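Local coordinates for peptidase S15/CocE/NonD (Thaumarchaeota archaeon SCGC AB-539-E09, PDB 4PF1), which is a serine aminopeptidase of the alpha/beta-hydrolase fold, which probably removes residues from the amino-terminal ends of peptides, at residues E400-L406 with I620-S626; D390-E394 with V484-P488; Y232-L236 with P432-P437. All blocks are in the same frame, centred on the assembly; numbering follows the deposited sequence.

Interactions 1 and 2 are neighbours, their centres about 9 Å apart: strand 606-625, paired with 401-406 in interaction 1, also meets both segments of interaction 2 through His623. Interaction 1, a hydrogen-bonded strand pair, runs from buried isoleucines and Leu406 to an exposed end at Glu400, His402 and Ser626, with one mainly apolar face and one mainly polar. In interaction 2 Ala485 and Gly486 of the strand are buried and the loop partly exposed; no hydrogen bond crosses, and a tryptophan and prolines pack instead. Interaction 3, its centre about 37 Å from that of interaction 1, joins a catalytic-part helix to a C-terminal-domain loop beside a second subunit, combining one phenol-to-carbonyl bond with leucine and proline packing.

Interaction 1: E400-L406 with I620-S626; sequences EAHYCDL and IEIHIIS
Ile622 and Ile624 face Cys404 across an antiparallel strand pair in the beta-sandwich C-terminal domain, with 401-406 and 620-625 running at 149° to each other. Backbone bonds in both directions link the hydrogen-bonded pairs His402-Ile624, Cys404-Ile622 and Leu406-Ile620; Cys404 N, for example, is 2.9 Å from Ile622 O. The tight packing lies on the face of Cys404 and Leu406. Here Cys404 SG, placed between its backbone N and carbonyl carbon (chi1 71°), touches Ile624 CD1 at 3.6 Å and Ile622 CD1 at 3.8 Å, while Phe416 also packs on Leu406 and Ile624. Toward the C-terminus the same face loosens into solvent at His402 and Ser626: the His402 ring has Ile624 CB over one face, 4.1 Å from its centroid, and the Ser626 hydroxyl near its edge.

The other face is mainly polar. Arg491 bridges the carboxylates of Asp405 and Glu621, whose planes are nearly parallel and whose like charges it would help offset; His623 NE2 bonds to Pro393 O. Tyr403 reaches over with its ring plane 87° from the plane of the Glu621 carboxylate, and its OH donates to Glu621 OE1 at 2.7 Å, from above the carboxylate plane. With an alanine at Glu621, the Tyr403 hydroxyl would probably lose this acceptor and Arg491 one of its two carboxylates. Seen from the phenol, Glu621 OE1 lies at the edge of the Tyr403 ring, in its plane.

Interaction 2: D390-E394 with V484-P488; sequences DWPPE and VAGQP
Trp391, Pro392 and Pro393 lie in turn against Ala485 and Gly486, in a contact made entirely without hydrogen bonds between the two segments. At the start of the loop, Asp390 accepts the backbone N-H of Trp391 on OD1 at 2.8 Å, and the same oxygen also bonds to the hydroxyl of Tyr306.

The Trp391 side chain leaves with CG opposite the backbone N (chi1 -174°), which carries the six-membered ring over the strand. Gly486 CA sits 3.4 Å above the ring plane, displaced toward the rim, and the nearest approach is Trp391 CZ2 to Gly486 N at 3.3 Å. The neighbouring CH2 of Trp391 reaches Ala485 CB at 4.1 Å. Trp391 NE1 is turned to another partner, the side-chain oxygen of Gln561.

A cis peptide bond then joins Trp391 to Pro392. The CB of Pro392 is directed toward the strand and comes to 3.7 Å from Gly486 CA. The fit depends on the missing side chain: a beta carbon on Gly486 would fall 2.8 Å from Pro392 CB, a clash, and the backbone angles of this residue (phi 98°, psi -156°) would also jam that beta carbon against the carbonyl O of Ala485. Pro393 completes the surface, with CD at 3.8 Å from Ala485 CB, the methyl that also meets the indole.

Trp391 packs in addition on Val375 and Ser377 of strand 375-379 in the catalytic sheet. The arrangement is thus a proline-rich interdomain connection, leading from the alpha/beta-hydrolase sheet to the beta-sandwich domain, with a cis Trp-Pro step at its centre.

Interaction 3: Y232-L236 with P432-P437; sequences YDAYL and PAKPVP
With chi1 at 180° for Tyr232 and -172° for Leu236, both side chains, one helical turn apart, extend from the same side of the helix toward Pro435. The tyrosine supplies the polar link: its OH donates to Pro435 O at 2.6 Å, lying in the carbonyl plane on a lone pair, with a C=O...O angle of 140°. That oxygen sits near the plane of the phenol ring, at its edge. The same hydroxyl is 3.4 Å from Pro435 CD, which places the proline ring beside the bond. Tyr232 CE2 meets Pro437 CB at 3.8 Å, and the ring thereby touches both prolines flanking Val436.

Leu236 adds the apolar half. Its CD1 abuts the Pro435 ring at CD, 3.8 Å away, while its CD2 approaches Ala433 O at 3.9 Å.

Beyond the two segments, Phe581 stacks edge-to-face with Tyr232 and also packs on Pro435. The CB of Lys434 is directed away from the helix, and NZ bonds to Val470 O of the second subunit, whose Ser466 packs on Tyr232 and Pro437. The contact therefore docks helix 231-238 of the catalytic part onto the loop that follows strand 425-430 of the C-terminal domain, beside the subunit interface.

Interaction 1: E400-L406 with I620-S626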
loop_
_atom_site.group_PDB
_atom_site.type_symbol
_atom_site.label_atom_id
_atom_site.label_comp_id
_atom_site.label_asym_id
_atom_site.label_seq_id
_atom_site.Cartn_x
_atom_site.Cartn_y
_atom_site.Cartn_z
ATOM N N GLU A 400 28.984 34.201 -5.966
ATOM C CA GLU A 400 30.352 34.068 -5.464
ATOM C C GLU A 400 30.645 32.618 -5.021
ATOM O O GLU A 400 29.713 31.830 -4.846
ATOM C CB GLU A 400 30.602 35.052 -4.308
ATOM C CG GLU A 400 31.911 35.816 -4.435
ATOM C CD GLU A 400 33.128 35.096 -3.888
ATOM O OE1 GLU A 400 33.172 34.850 -2.661
ATOM O OE2 GLU A 400 34.043 34.783 -4.685
ATOM N N ALA A 401 31.945 32.269 -4.859
ATOM C CA ALA A 401 32.378 30.914 -4.496
ATOM C C ALA A 401 33.646 30.905 -3.616
ATOM O O ALA A 401 34.415 31.869 -3.634
ATOM C CB ALA A 401 32.631 30.112 -5.761
ATOM N N HIS A 402 33.862 29.793 -2.859
ATOM C CA HIS A 402 35.036 29.578 -1.998
ATOM C C HIS A 402 35.195 28.088 -1.633
ATOM O O HIS A 402 34.274 27.472 -1.093
ATOM C CB HIS A 402 35.014 30.464 -0.728
ATOM C CG HIS A 402 33.722 30.451 0.036
ATOM N ND1 HIS A 402 33.630 29.850 1.281
ATOM C CD2 HIS A 402 32.534 31.030 -0.258
ATOM C CE1 HIS A 402 32.388 30.057 1.687
ATOM N NE2 HIS A 402 31.688 30.752 0.789
ATOM N N TYR A 403 36.375 27.526 -1.946
ATOM C CA TYR A 403 36.739 26.123 -1.728
ATOM C C TYR A 403 37.449 25.977 -0.358
ATOM O O TYR A 403 38.526 26.544 -0.162
ATOM C CB TYR A 403 37.615 25.656 -2.917
ATOM C CG TYR A 403 38.526 24.476 -2.669
ATOM C CD1 TYR A 403 38.019 23.180 -2.607
ATOM C CD2 TYR A 403 39.910 24.632 -2.651
ATOM C CE1 TYR A 403 38.861 22.081 -2.442
ATOM C CE2 TYR A 403 40.761 23.541 -2.492
ATOM C CZ TYR A 403 40.233 22.267 -2.382
ATOM O OH TYR A 403 41.072 21.192 -2.223
ATOM N N CYS A 404 36.804 25.271 0.606
ATOM C CA CYS A 404 37.325 25.145 1.974
ATOM C C CYS A 404 37.355 23.682 2.488
ATOM O O CYS A 404 36.903 22.764 1.801
ATOM C CB CYS A 404 36.540 26.045 2.925
ATOM S SG CYS A 404 34.851 25.482 3.255
ATOM N N ASP A 405 37.889 23.490 3.716
ATOM C CA ASP A 405 38.040 22.184 4.353
ATOM C C ASP A 405 37.067 21.977 5.509
ATOM O O ASP A 405 36.916 22.845 6.369
ATOM C CB ASP A 405 39.483 21.998 4.863
ATOM C CG ASP A 405 40.503 21.600 3.808
ATOM O OD1 ASP A 405 40.159 21.632 2.605
ATOM O OD2 ASP A 405 41.644 21.267 4.186
ATOM N N LEU A 406 36.454 20.788 5.549
ATOM C CA LEU A 406 35.538 20.351 6.597
ATOM C C LEU A 406 36.244 19.266 7.421
ATOM O O LEU A 406 36.226 18.091 7.050
ATOM C CB LEU A 406 34.235 19.830 5.952
ATOM C CG LEU A 406 32.970 19.813 6.812
ATOM C CD1 LEU A 406 32.756 21.150 7.554
ATOM C CD2 LEU A 406 31.755 19.500 5.959
ATOM N N ILE A 620 37.122 16.921 4.548
ATOM C CA ILE A 620 36.430 16.885 3.266
ATOM C C ILE A 620 36.674 18.231 2.603
ATOM O O ILE A 620 36.394 19.273 3.203
ATOM C CB ILE A 620 34.910 16.571 3.406
ATOM C CG1 ILE A 620 34.644 15.256 4.191
ATOM C CG2 ILE A 620 34.203 16.583 2.033
ATOM C CD1 ILE A 620 35.271 13.976 3.626
ATOM N N GLU A 621 37.254 18.214 1.403
ATOM C CA GLU A 621 37.514 19.433 0.644
ATOM C C GLU A 621 36.281 19.725 -0.192
ATOM O O GLU A 621 36.015 19.016 -1.163
ATOM C CB GLU A 621 38.773 19.281 -0.226
ATOM C CG GLU A 621 40.037 18.965 0.563
ATOM C CD GLU A 621 41.270 18.643 -0.264
ATOM O OE1 GLU A 621 41.175 18.632 -1.514
ATOM O OE2 GLU A 621 42.339 18.408 0.343
ATOM N N ILE A 622 35.465 20.696 0.254
ATOM C CA ILE A 622 34.207 21.052 -0.411
ATOM C C ILE A 622 34.236 22.487 -0.935
ATOM O O ILE A 622 34.910 23.353 -0.370
ATOM C CB ILE A 622 32.972 20.822 0.501
ATOM C CG1 ILE A 622 33.301 21.020 1.993
ATOM C CG2 ILE A 622 32.348 19.460 0.248
ATOM C CD1 ILE A 622 32.881 22.320 2.535
ATOM N N HIS A 623 33.477 22.734 -2.008
ATOM C CA HIS A 623 33.389 24.035 -2.650
ATOM C C HIS A 623 32.049 24.707 -2.293
ATOM O O HIS A 623 31.003 24.343 -2.840
ATOM C CB HIS A 623 33.567 23.865 -4.169
ATOM C CG HIS A 623 33.539 25.141 -4.943
ATOM N ND1 HIS A 623 34.614 26.010 -4.939
ATOM C CD2 HIS A 623 32.580 25.630 -5.764
ATOM C CE1 HIS A 623 34.269 27.008 -5.733
ATOM N NE2 HIS A 623 33.054 26.820 -6.257
ATOM N N ILE A 624 32.083 25.647 -1.324
ATOM C CA ILE A 624 30.898 26.378 -0.858
ATOM C C ILE A 624 30.690 27.615 -1.733
ATOM O O ILE A 624 31.637 28.357 -1.993
ATOM C CB ILE A 624 30.992 26.739 0.665
ATOM C CG1 ILE A 624 31.025 25.463 1.534
ATOM C CG2 ILE A 624 29.846 27.677 1.104
ATOM C CD1 ILE A 624 31.251 25.697 3.055
ATOM N N ILE A 625 29.453 27.822 -2.197
ATOM C CA ILE A 625 29.105 28.964 -3.042
ATOM C C ILE A 625 28.134 29.896 -2.298
ATOM O O ILE A 625 27.325 29.432 -1.493
ATOM C CB ILE A 625 28.554 28.510 -4.430
ATOM C CG1 ILE A 625 27.330 27.567 -4.293
ATOM C CG2 ILE A 625 29.671 27.864 -5.268
ATOM C CD1 ILE A 625 26.601 27.241 -5.623
ATOM N N SER A 626 28.251 31.214 -2.537
ATOM C CA SER A 626 27.397 32.212 -1.892
ATOM C C SER A 626 26.188 32.553 -2.780
ATOM O O SER A 626 25.049 32.219 -2.386
ATOM C CB SER A 626 28.197 33.469 -1.560
ATOM O OG SER A 626 29.274 33.170 -0.687
ATOM O OXT SER A 626 26.388 33.100 -3.888
#

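Interaction 2: D390-E394 with V484-P488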
loop_
_atom_site.group_PDB
_atom_site.type_symbol
_atom_site.label_atom_id
_atom_site.label_comp_id
_atom_site.label_asym_id
_atom_site.label_seq_id
_atom_site.Cartn_x
_atom_site.Cartn_y
_atom_site.Cartn_z
ATOM N N ASP A 390 30.365 27.065 -15.870
ATOM C CA ASP A 390 31.346 26.007 -15.625
ATOM C C ASP A 390 30.888 25.124 -14.457
ATOM O O ASP A 390 29.986 25.510 -13.706
ATOM C CB ASP A 390 32.730 26.629 -15.318
ATOM C CG ASP A 390 33.937 25.748 -15.627
ATOM O OD1 ASP A 390 33.754 24.519 -15.802
ATOM O OD2 ASP A 390 35.065 26.285 -15.671
ATOM N N TRP A 391 31.511 23.940 -14.307
ATOM C CA TRP A 391 31.225 23.045 -13.194
ATOM C C TRP A 391 32.523 22.712 -12.432
ATOM O O TRP A 391 33.432 22.109 -13.009
ATOM C CB TRP A 391 30.503 21.772 -13.656
ATOM C CG TRP A 391 30.067 20.900 -12.515
ATOM C CD1 TRP A 391 30.589 19.691 -12.162
ATOM C CD2 TRP A 391 29.078 21.216 -11.523
ATOM N NE1 TRP A 391 29.956 19.211 -11.039
ATOM C CE2 TRP A 391 29.027 20.128 -10.622
ATOM C CE3 TRP A 391 28.208 22.304 -11.322
ATOM C CZ2 TRP A 391 28.134 20.092 -9.544
ATOM C CZ3 TRP A 391 27.343 22.275 -10.239
ATOM C CH2 TRP A 391 27.316 21.184 -9.359
ATOM N N PRO A 392 32.659 23.130 -11.148
ATOM C CA PRO A 392 31.690 23.882 -10.322
ATOM C C PRO A 392 31.603 25.366 -10.720
ATOM O O PRO A 392 32.533 25.868 -11.362
ATOM C CB PRO A 392 32.260 23.718 -8.906
ATOM C CG PRO A 392 33.732 23.626 -9.116
ATOM C CD PRO A 392 33.898 22.847 -10.395
ATOM N N PRO A 393 30.516 26.098 -10.347
ATOM C CA PRO A 393 30.441 27.528 -10.708
ATOM C C PRO A 393 31.533 28.347 -10.026
ATOM O O PRO A 393 31.876 28.085 -8.872
ATOM C CB PRO A 393 29.048 27.951 -10.232
ATOM C CG PRO A 393 28.675 26.959 -9.201
ATOM C CD PRO A 393 29.311 25.667 -9.604
ATOM N N GLU A 394 32.099 29.314 -10.755
ATOM C CA GLU A 394 33.178 30.168 -10.255
ATOM C C GLU A 394 32.672 31.584 -9.988
ATOM O O GLU A 394 31.471 31.793 -9.817
ATOM C CB GLU A 394 34.352 30.194 -11.253
ATOM C CG GLU A 394 35.028 28.839 -11.438
ATOM C CD GLU A 394 36.005 28.710 -12.594
ATOM O OE1 GLU A 394 36.093 29.647 -13.422
ATOM O OE2 GLU A 394 36.671 27.654 -12.683
ATOM N N VAL A 484 26.608 23.950 -1.402
ATOM C CA VAL A 484 27.794 23.243 -1.911
ATOM C C VAL A 484 27.598 22.893 -3.397
ATOM O O VAL A 484 26.480 22.596 -3.820
ATOM C CB VAL A 484 28.179 21.985 -1.082
ATOM C CG1 VAL A 484 28.767 22.369 0.276
ATOM C CG2 VAL A 484 26.997 21.023 -0.927
ATOM N N ALA A 485 28.680 22.963 -4.182
ATOM C CA ALA A 485 28.663 22.635 -5.607
ATOM C C ALA A 485 30.004 22.046 -6.040
ATOM O O ALA A 485 31.045 22.409 -5.498
ATOM C CB ALA A 485 28.338 23.869 -6.434
ATOM N N GLY A 486 29.961 21.134 -6.997
ATOM C CA GLY A 486 31.156 20.495 -7.526
ATOM C C GLY A 486 31.443 19.134 -6.936
ATOM O O GLY A 486 30.534 18.442 -6.468
ATOM N N GLN A 487 32.713 18.733 -6.979
ATOM C CA GLN A 487 33.136 17.435 -6.489
ATOM C C GLN A 487 33.843 17.556 -5.132
ATOM O O GLN A 487 34.922 18.146 -5.057
ATOM C CB GLN A 487 34.042 16.735 -7.528
ATOM C CG GLN A 487 34.771 15.497 -6.998
ATOM C CD GLN A 487 35.248 14.601 -8.103
ATOM O OE1 GLN A 487 36.215 14.903 -8.810
ATOM N NE2 GLN A 487 34.600 13.456 -8.255
ATOM N N PRO A 488 33.268 16.965 -4.054
ATOM C CA PRO A 488 33.984 16.942 -2.772
ATOM C C PRO A 488 35.150 15.956 -2.839
ATOM O O PRO A 488 35.063 14.954 -3.550
ATOM C CB PRO A 488 32.920 16.476 -1.768
ATOM C CG PRO A 488 31.629 16.343 -2.551
ATOM C CD PRO A 488 32.008 16.203 -3.975
#

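Interaction 3: Y232-L236 with P432-P437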
loop_
_atom_site.group_PDB
_atom_site.type_symbol
_atom_site.label_atom_id
_atom_site.label_comp_id
_atom_site.label_asym_id
_atom_site.label_seq_id
_atom_site.Cartn_x
_atom_site.Cartn_y
_atom_site.Cartn_z
ATOM N N TYR A 232 23.643 -10.901 0.744
ATOM C CA TYR A 232 24.675 -10.691 1.769
ATOM C C TYR A 232 25.202 -12.045 2.255
ATOM O O TYR A 232 26.410 -12.278 2.241
ATOM C CB TYR A 232 24.097 -9.872 2.942
ATOM C CG TYR A 232 25.081 -9.601 4.064
ATOM C CD1 TYR A 232 25.347 -10.566 5.034
ATOM C CD2 TYR A 232 25.705 -8.363 4.187
ATOM C CE1 TYR A 232 26.238 -10.320 6.076
ATOM C CE2 TYR A 232 26.585 -8.098 5.237
ATOM C CZ TYR A 232 26.855 -9.083 6.175
ATOM O OH TYR A 232 27.723 -8.842 7.209
ATOM N N ASP A 233 24.276 -12.949 2.628
ATOM C CA ASP A 233 24.567 -14.300 3.084
ATOM C C ASP A 233 25.271 -15.121 1.999
ATOM O O ASP A 233 26.299 -15.743 2.278
ATOM C CB ASP A 233 23.265 -14.993 3.507
ATOM C CG ASP A 233 23.292 -15.500 4.925
ATOM O OD1 ASP A 233 23.861 -16.588 5.153
ATOM O OD2 ASP A 233 22.747 -14.810 5.810
ATOM N N ALA A 234 24.739 -15.088 0.759
ATOM C CA ALA A 234 25.263 -15.838 -0.392
ATOM C C ALA A 234 26.719 -15.485 -0.724
ATOM O O ALA A 234 27.547 -16.388 -0.829
ATOM C CB ALA A 234 24.382 -15.608 -1.615
ATOM N N TYR A 235 27.032 -14.179 -0.872
ATOM C CA TYR A 235 28.373 -13.715 -1.234
ATOM C C TYR A 235 29.391 -13.908 -0.088
ATOM O O TYR A 235 30.560 -14.191 -0.365
ATOM C CB TYR A 235 28.335 -12.253 -1.713
ATOM C CG TYR A 235 27.800 -12.108 -3.126
ATOM C CD1 TYR A 235 26.434 -11.996 -3.367
ATOM C CD2 TYR A 235 28.658 -12.117 -4.224
ATOM C CE1 TYR A 235 25.933 -11.889 -4.665
ATOM C CE2 TYR A 235 28.169 -11.995 -5.527
ATOM C CZ TYR A 235 26.804 -11.886 -5.742
ATOM O OH TYR A 235 26.303 -11.785 -7.019
ATOM N N LEU A 236 28.944 -13.804 1.187
ATOM C CA LEU A 236 29.817 -14.016 2.355
ATOM C C LEU A 236 30.235 -15.491 2.473
ATOM O O LEU A 236 31.400 -15.769 2.766
ATOM C CB LEU A 236 29.132 -13.540 3.654
ATOM C CG LEU A 236 29.992 -13.511 4.940
ATOM C CD1 LEU A 236 31.211 -12.597 4.786
ATOM C CD2 LEU A 236 29.158 -13.074 6.143
ATOM N N PRO A 432 36.344 -8.525 8.777
ATOM C CA PRO A 432 35.850 -9.052 7.488
ATOM C C PRO A 432 34.860 -10.217 7.644
ATOM O O PRO A 432 34.112 -10.493 6.711
ATOM C CB PRO A 432 37.132 -9.497 6.771
ATOM C CG PRO A 432 38.240 -8.757 7.463
ATOM C CD PRO A 432 37.807 -8.683 8.888
ATOM N N ALA A 433 34.830 -10.881 8.825
ATOM C CA ALA A 433 33.861 -11.958 9.091
ATOM C C ALA A 433 32.459 -11.359 9.311
ATOM O O ALA A 433 31.456 -12.048 9.122
ATOM C CB ALA A 433 34.292 -12.778 10.304
ATOM N N LYS A 434 32.400 -10.057 9.673
ATOM C CA LYS A 434 31.152 -9.307 9.852
ATOM C C LYS A 434 31.186 -8.016 8.995
ATOM O O LYS A 434 31.302 -6.917 9.546
ATOM C CB LYS A 434 30.921 -8.986 11.340
ATOM C CG LYS A 434 30.366 -10.155 12.136
ATOM C CD LYS A 434 30.272 -9.812 13.606
ATOM C CE LYS A 434 29.481 -10.835 14.370
ATOM N NZ LYS A 434 29.703 -10.715 15.830
ATOM N N PRO A 435 31.146 -8.113 7.638
ATOM C CA PRO A 435 31.205 -6.883 6.831
ATOM C C PRO A 435 29.968 -6.013 7.015
ATOM O O PRO A 435 28.872 -6.526 7.261
ATOM C CB PRO A 435 31.322 -7.400 5.395
ATOM C CG PRO A 435 30.733 -8.761 5.430
ATOM C CD PRO A 435 31.023 -9.317 6.785
ATOM N N VAL A 436 30.152 -4.696 6.918
ATOM C CA VAL A 436 29.066 -3.723 7.058
ATOM C C VAL A 436 28.114 -3.855 5.838
ATOM O O VAL A 436 28.571 -3.752 4.694
ATOM C CB VAL A 436 29.607 -2.268 7.214
ATOM C CG1 VAL A 436 28.469 -1.284 7.470
ATOM C CG2 VAL A 436 30.652 -2.177 8.326
ATOM N N PRO A 437 26.803 -4.118 6.051
ATOM C CA PRO A 437 25.893 -4.211 4.900
ATOM C C PRO A 437 25.662 -2.828 4.272
ATOM O O PRO A 437 25.401 -1.865 4.998
ATOM C CB PRO A 437 24.624 -4.812 5.499
ATOM C CG PRO A 437 24.651 -4.417 6.932
ATOM C CD PRO A 437 26.085 -4.289 7.335
#